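Adenylate cyclase-like protein (Chlamydia trachomatis, PDB 3GQS) is of unknown function but carries a forkhead-associated (FHA) domain, a fold whose relatives commonly recognise phosphothreonine peptides. Local coordinates at residues 5-10 against 97-102; 72-77 against 86-91. One frame throughout, in Å; residues are numbered along the deposited sequence.

Contact 1 of 2, residues 5-10 against 97-102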
loop_
_atom_site.group_PDB
_atom_site.type_symbol
_atom_site.label_atom_id
_atom_site.label_comp_id
_atom_site.label_asym_id
_atom_site.label_seq_id
_atom_site.Cartn_x
_atom_site.Cartn_y
_atom_site.Cartn_z
ATOM N N PHE A 5 -6.618 -1.435 -11.167
ATOM C CA PHE A 5 -6.010 -1.903 -9.903
ATOM C C PHE A 5 -6.880 -1.565 -8.705
ATOM O O PHE A 5 -7.445 -0.493 -8.639
ATOM C CB PHE A 5 -4.649 -1.260 -9.621
ATOM C CG PHE A 5 -3.559 -1.646 -10.591
ATOM C CD1 PHE A 5 -2.791 -2.796 -10.379
ATOM C CD2 PHE A 5 -3.264 -0.825 -11.701
ATOM C CE1 PHE A 5 -1.754 -3.156 -11.284
ATOM C CE2 PHE A 5 -2.249 -1.160 -12.580
ATOM C CZ PHE A 5 -1.486 -2.333 -12.376
ATOM N N LEU A 6 -6.884 -2.462 -7.731
ATOM C CA LEU A 6 -7.579 -2.228 -6.463
ATOM C C LEU A 6 -6.679 -2.650 -5.321
ATOM O O LEU A 6 -5.960 -3.620 -5.424
ATOM C CB LEU A 6 -8.946 -2.964 -6.409
ATOM C CG LEU A 6 -10.040 -2.409 -7.332
ATOM C CD1 LEU A 6 -10.243 -3.323 -8.592
ATOM C CD2 LEU A 6 -11.347 -2.189 -6.554
ATOM N N LEU A 7 -6.720 -1.915 -4.229
ATOM C CA LEU A 7 -5.954 -2.279 -3.087
ATOM C C LEU A 7 -6.938 -3.026 -2.171
ATOM O O LEU A 7 -7.970 -2.483 -1.806
ATOM C CB LEU A 7 -5.351 -1.037 -2.393
ATOM C CG LEU A 7 -4.468 -1.335 -1.157
ATOM C CD1 LEU A 7 -3.434 -0.302 -0.887
ATOM C CD2 LEU A 7 -5.291 -1.469 0.061
ATOM N N LYS A 8 -6.667 -4.272 -1.855
ATOM C CA LYS A 8 -7.548 -4.921 -0.845
ATOM C C LYS A 8 -6.792 -5.205 0.457
ATOM O O LYS A 8 -5.720 -5.776 0.447
ATOM C CB LYS A 8 -8.332 -6.127 -1.376
ATOM C CG LYS A 8 -7.583 -7.182 -2.013
ATOM C CD LYS A 8 -8.469 -8.440 -2.311
ATOM C CE LYS A 8 -9.618 -8.174 -3.320
ATOM N NZ LYS A 8 -10.417 -9.400 -3.686
ATOM N N VAL A 9 -7.353 -4.776 1.554
ATOM C CA VAL A 9 -6.831 -5.129 2.896
ATOM C C VAL A 9 -7.268 -6.559 3.315
ATOM O O VAL A 9 -8.452 -6.861 3.313
ATOM C CB VAL A 9 -7.341 -4.176 3.923
ATOM C CG1 VAL A 9 -6.851 -4.599 5.394
ATOM C CG2 VAL A 9 -6.946 -2.745 3.577
ATOM N N LEU A 10 -6.284 -7.387 3.668
ATOM C CA LEU A 10 -6.443 -8.815 3.958
ATOM C C LEU A 10 -6.669 -9.124 5.436
ATOM O O LEU A 10 -7.328 -10.122 5.754
ATOM C CB LEU A 10 -5.220 -9.613 3.486
ATOM C CG LEU A 10 -4.907 -9.452 1.980
ATOM C CD1 LEU A 10 -3.550 -10.035 1.535
ATOM C CD2 LEU A 10 -6.080 -9.992 1.152
ATOM N N PHE A 97 -1.902 -6.341 2.954
ATOM C CA PHE A 97 -2.699 -5.977 1.780
ATOM C C PHE A 97 -2.076 -6.392 0.485
ATOM O O PHE A 97 -0.907 -6.790 0.415
ATOM C CB PHE A 97 -3.030 -4.500 1.768
ATOM C CG PHE A 97 -1.885 -3.598 1.394
ATOM C CD1 PHE A 97 -1.566 -3.371 0.047
ATOM C CD2 PHE A 97 -1.177 -2.933 2.369
ATOM C CE1 PHE A 97 -0.559 -2.489 -0.327
ATOM C CE2 PHE A 97 -0.145 -2.066 2.003
ATOM C CZ PHE A 97 0.156 -1.839 0.631
ATOM N N LEU A 98 -2.877 -6.350 -0.553
ATOM C CA LEU A 98 -2.350 -6.605 -1.898
ATOM C C LEU A 98 -3.138 -5.897 -2.965
ATOM O O LEU A 98 -4.237 -5.381 -2.705
ATOM C CB LEU A 98 -2.236 -8.102 -2.216
ATOM C CG LEU A 98 -3.448 -9.001 -2.353
ATOM C CD1 LEU A 98 -4.580 -8.439 -3.169
ATOM C CD2 LEU A 98 -2.898 -10.241 -2.995
ATOM N N LEU A 99 -2.517 -5.829 -4.129
ATOM C CA LEU A 99 -3.135 -5.262 -5.299
ATOM C C LEU A 99 -3.633 -6.397 -6.122
ATOM O O LEU A 99 -2.945 -7.384 -6.338
ATOM C CB LEU A 99 -2.182 -4.435 -6.202
ATOM C CG LEU A 99 -1.720 -3.063 -5.702
ATOM C CD1 LEU A 99 -1.607 -2.115 -6.900
ATOM C CD2 LEU A 99 -2.659 -2.457 -4.591
ATOM N N VAL A 100 -4.849 -6.196 -6.587
ATOM C CA VAL A 100 -5.393 -6.971 -7.661
ATOM C C VAL A 100 -5.514 -6.097 -8.901
ATOM O O VAL A 100 -5.661 -4.862 -8.822
ATOM C CB VAL A 100 -6.726 -7.594 -7.269
ATOM C CG1 VAL A 100 -6.449 -8.708 -6.275
ATOM C CG2 VAL A 100 -7.688 -6.514 -6.732
ATOM N N ASP A 101 -5.427 -6.761 -10.034
ATOM C CA ASP A 101 -5.512 -6.120 -11.348
ATOM C C ASP A 101 -6.560 -6.875 -12.173
ATOM O O ASP A 101 -6.528 -8.094 -12.281
ATOM C CB ASP A 101 -4.156 -6.146 -12.049
ATOM C CG ASP A 101 -4.144 -5.396 -13.377
ATOM O OD1 ASP A 101 -4.908 -4.443 -13.605
ATOM O OD2 ASP A 101 -3.320 -5.756 -14.217
ATOM N N TYR A 102 -7.525 -6.130 -12.675
ATOM C CA TYR A 102 -8.522 -6.641 -13.596
ATOM C C TYR A 102 -8.080 -6.158 -14.972
ATOM O O TYR A 102 -8.221 -4.985 -15.298
ATOM C CB TYR A 102 -9.926 -6.137 -13.239
ATOM C CG TYR A 102 -10.481 -6.739 -11.952
ATOM C CD1 TYR A 102 -10.282 -6.120 -10.712
ATOM C CD2 TYR A 102 -11.197 -7.937 -11.978
ATOM C CE1 TYR A 102 -10.789 -6.688 -9.534
ATOM C CE2 TYR A 102 -11.721 -8.494 -10.834
ATOM C CZ TYR A 102 -11.503 -7.880 -9.615
ATOM O OH TYR A 102 -12.009 -8.461 -8.487
HETATM O O HOH W 1 -11.157 -7.829 -6.081
#
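The carbonyl oxygen of Val100 meets two groups of the neighbouring strand: Leu6 N donates a hydrogen bond to Val100 O at 2.9 Å, and the C-H of Phe5 CA adds a weaker contact, 3.2 Å from Phe5 CA to Val100 O. This is antiparallel pairing between strands 4-9 and 95-102, the first and last strands of the FHA beta sandwich, zipping the domain's two ends together. Leu6 with Val100 and Lys8 with Leu98 are hydrogen-bonded pairs, each closed by two N-H...O bonds, of which Lys8 N to Leu98 O is the shortest at 2.8 Å. The non-hydrogen-bonded pairs send Phe5, Leu7, Phe97 and Leu99 into the interior, where large apolar groups suit the packing of Phe5 and Leu99 against Val60, Leu7 against Ile52 and Phe97 against Ile52 and Ile62 of the second sheet. Leu7 has its CG opposite the backbone N (chi1 -179°), carrying CD1 over a face of the Phe97 ring, 4.0 Å from the ring centroid, in a CH-pi contact. At the end of the row the Asp101 carboxylate is stacked on the Phe5 ring, their planes 12° apart, with Asp101 OD1 4.0 Å above the centre of the Phe5 ring; Ser3 OG hydrogen-bonds that oxygen and gives it a polar partner. The other side of the sheet is more open. Here Lys8 and Leu98 run side by side, tightly enough that Lys8 CG lies 3.5 Å from Leu98 CD1, while Leu6 CD1 meets the edge of the Tyr102 ring. Beyond them a water joins the polar ends, 3.0 Å from Lys8 NZ, whose hydrogen bond it accepts, and 2.6 Å from Tyr102 OH.

Contact 2 of 2, residues 72-77 against 86-91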
loop_
_atom_site.group_PDB
_atom_site.type_symbol
_atom_site.label_atom_id
_atom_site.label_comp_id
_atom_site.label_asym_id
_atom_site.label_seq_id
_atom_site.Cartn_x
_atom_site.Cartn_y
_atom_site.Cartn_z
ATOM N N ILE A 72 7.166 -4.274 3.948
ATOM C CA ILE A 72 7.585 -5.647 3.613
ATOM C C ILE A 72 6.768 -6.124 2.438
ATOM O O ILE A 72 5.536 -6.111 2.493
ATOM C CB ILE A 72 7.341 -6.674 4.761
ATOM C CG1 ILE A 72 8.199 -6.353 5.982
ATOM C CG2 ILE A 72 7.646 -8.126 4.292
ATOM C CD1 ILE A 72 8.517 -7.581 6.816
ATOM N N VAL A 73 7.456 -6.517 1.362
ATOM C CA VAL A 73 6.778 -7.127 0.212
ATOM C C VAL A 73 7.247 -8.593 0.132
ATOM O O VAL A 73 8.451 -8.897 0.107
ATOM C CB VAL A 73 6.985 -6.338 -1.141
ATOM C CG1 VAL A 73 6.110 -6.939 -2.262
ATOM C CG2 VAL A 73 6.634 -4.868 -0.970
ATOM N N GLU A 74 6.278 -9.495 0.145
ATOM C CA GLU A 74 6.539 -10.941 0.001
ATOM C C GLU A 74 7.771 -11.331 0.789
ATOM O O GLU A 74 8.749 -11.883 0.238
ATOM C CB GLU A 74 6.759 -11.274 -1.471
ATOM C CG GLU A 74 5.582 -10.978 -2.380
ATOM C CD GLU A 74 4.763 -12.207 -2.709
ATOM O OE1 GLU A 74 5.370 -13.185 -3.138
ATOM O OE2 GLU A 74 3.524 -12.192 -2.544
ATOM N N GLY A 75 7.765 -10.987 2.066
ATOM C CA GLY A 75 8.884 -11.357 2.948
ATOM C C GLY A 75 10.155 -10.527 2.923
ATOM O O GLY A 75 11.089 -10.853 3.644
ATOM N N ARG A 76 10.230 -9.468 2.120
ATOM C CA ARG A 76 11.459 -8.638 2.098
ATOM C C ARG A 76 11.188 -7.156 2.380
ATOM O O ARG A 76 10.284 -6.569 1.814
ATOM C CB ARG A 76 12.248 -8.830 0.794
ATOM C CG ARG A 76 11.911 -7.877 -0.325
ATOM C CD ARG A 76 12.274 -8.412 -1.717
ATOM N NE ARG A 76 11.304 -7.854 -2.677
ATOM C CZ ARG A 76 10.192 -8.464 -3.109
ATOM N NH1 ARG A 76 9.389 -7.827 -3.952
ATOM N NH2 ARG A 76 9.879 -9.709 -2.733
ATOM N N LYS A 77 11.982 -6.600 3.290
ATOM C CA LYS A 77 11.880 -5.201 3.689
ATOM C C LYS A 77 12.484 -4.308 2.615
ATOM O O LYS A 77 13.662 -4.380 2.367
ATOM C CB LYS A 77 12.624 -4.975 5.000
ATOM C CG LYS A 77 12.153 -3.771 5.711
ATOM C CD LYS A 77 12.955 -3.645 6.983
ATOM C CE LYS A 77 11.984 -3.495 8.172
ATOM N NZ LYS A 77 12.585 -2.454 9.118
ATOM N N ALA A 86 0.855 -6.949 -9.251
ATOM C CA ALA A 86 -0.426 -7.556 -8.894
ATOM C C ALA A 86 -0.158 -8.860 -8.080
ATOM O O ALA A 86 0.824 -9.546 -8.296
ATOM C CB ALA A 86 -1.285 -7.836 -10.162
ATOM N N ASN A 87 -1.011 -9.106 -7.100
ATOM C CA ASN A 87 -1.063 -10.364 -6.323
ATOM C C ASN A 87 0.076 -10.550 -5.312
ATOM O O ASN A 87 0.244 -11.629 -4.780
ATOM C CB ASN A 87 -1.142 -11.611 -7.246
ATOM C CG ASN A 87 -2.200 -11.496 -8.339
ATOM O OD1 ASN A 87 -2.086 -12.148 -9.375
ATOM N ND2 ASN A 87 -3.212 -10.688 -8.123
ATOM N N GLN A 88 0.839 -9.494 -5.042
ATOM C CA GLN A 88 1.961 -9.550 -4.088
ATOM C C GLN A 88 1.553 -9.028 -2.690
ATOM O O GLN A 88 1.214 -7.883 -2.554
ATOM C CB GLN A 88 3.135 -8.687 -4.598
ATOM C CG GLN A 88 4.020 -9.299 -5.681
ATOM C CD GLN A 88 5.270 -8.447 -5.947
ATOM O OE1 GLN A 88 5.177 -7.247 -6.229
ATOM N NE2 GLN A 88 6.443 -9.062 -5.848
ATOM N N VAL A 89 1.601 -9.868 -1.655
ATOM C CA VAL A 89 1.301 -9.418 -0.280
ATOM C C VAL A 89 2.317 -8.352 0.224
ATOM O O VAL A 89 3.519 -8.548 0.192
ATOM C CB VAL A 89 1.224 -10.579 0.747
ATOM C CG1 VAL A 89 0.831 -10.047 2.126
ATOM C CG2 VAL A 89 0.218 -11.682 0.281
ATOM N N VAL A 90 1.780 -7.213 0.636
ATOM C CA VAL A 90 2.502 -6.163 1.351
ATOM C C VAL A 90 2.087 -6.138 2.837
ATOM O O VAL A 90 0.904 -6.051 3.151
ATOM C CB VAL A 90 2.227 -4.747 0.772
ATOM C CG1 VAL A 90 3.061 -3.728 1.528
ATOM C CG2 VAL A 90 2.547 -4.688 -0.758
ATOM N N ALA A 91 3.081 -6.190 3.716
ATOM C CA ALA A 91 2.903 -6.070 5.167
ATOM C C ALA A 91 3.333 -4.651 5.668
ATOM O O ALA A 91 4.462 -4.220 5.454
ATOM C CB ALA A 91 3.731 -7.140 5.876
#
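Ile72 pairs with Ala91 through two backbone bonds, Ile72 N to Ala91 O at 3.1 Å and Ala91 N to Ile72 O at 2.7 Å, and the small Ala91 methyl sits close against Ile72 CB. Val73 faces the interior instead: its CG2 lies 4.1 Å from Val90 CG2, and its CG1 borders the amide end of Gln88, whose OE1 accepts a bond from Ser85 N. Glu74 holds Val89 with both backbone and side chain. Glu74 N reaches Val89 O at 2.9 Å in a nearly straight bond, and a bend in the side chain (chi2 -100°) returns Glu74 OE2 to Val89 N at 3.1 Å, using the anti lone pair of the carboxylate oxygen. Glu74 and Gly75 both turn with positive phi, 41° and 80°, which Gly75, lacking a side chain, adopts easily. Val73 O lies over one face of the Arg76 guanidinium, offset toward its rim, and Gln88 NE2 merely touches the edge. Reciprocal backbone bonds between Val73 and Arg76 close a type I' turn, and this two-residue beta hairpin docks its strand 72-73 antiparallel on 90-92, at the margin of the FHA sheet where 76-77 is the outermost strand.

How the contacts relate
Both contacts belong to one antiparallel sheet, and strand 95-102 joins them: it pairs with 4-9 on one flank and with 90-92 on the other. They touch directly, with probable hydrogen bonds from Asn87 N to Leu99 O and from Val90 N to Phe97 O, at 2.7 Å each. Contact 2 is nested within the chain loop that contact 1 closes. Contact 1 is a long, regular ladder whose inner face is aromatic and aliphatic except for Asp101 at its end; contact 2 is shorter, with Val73 and Val90 as its buried residues. Toward the solvent, a water bridges Lys8 and Tyr102 in contact 1, whereas in contact 2 the Glu74 carboxylate accepts from Val89 N where a regular ladder would use a backbone carbonyl.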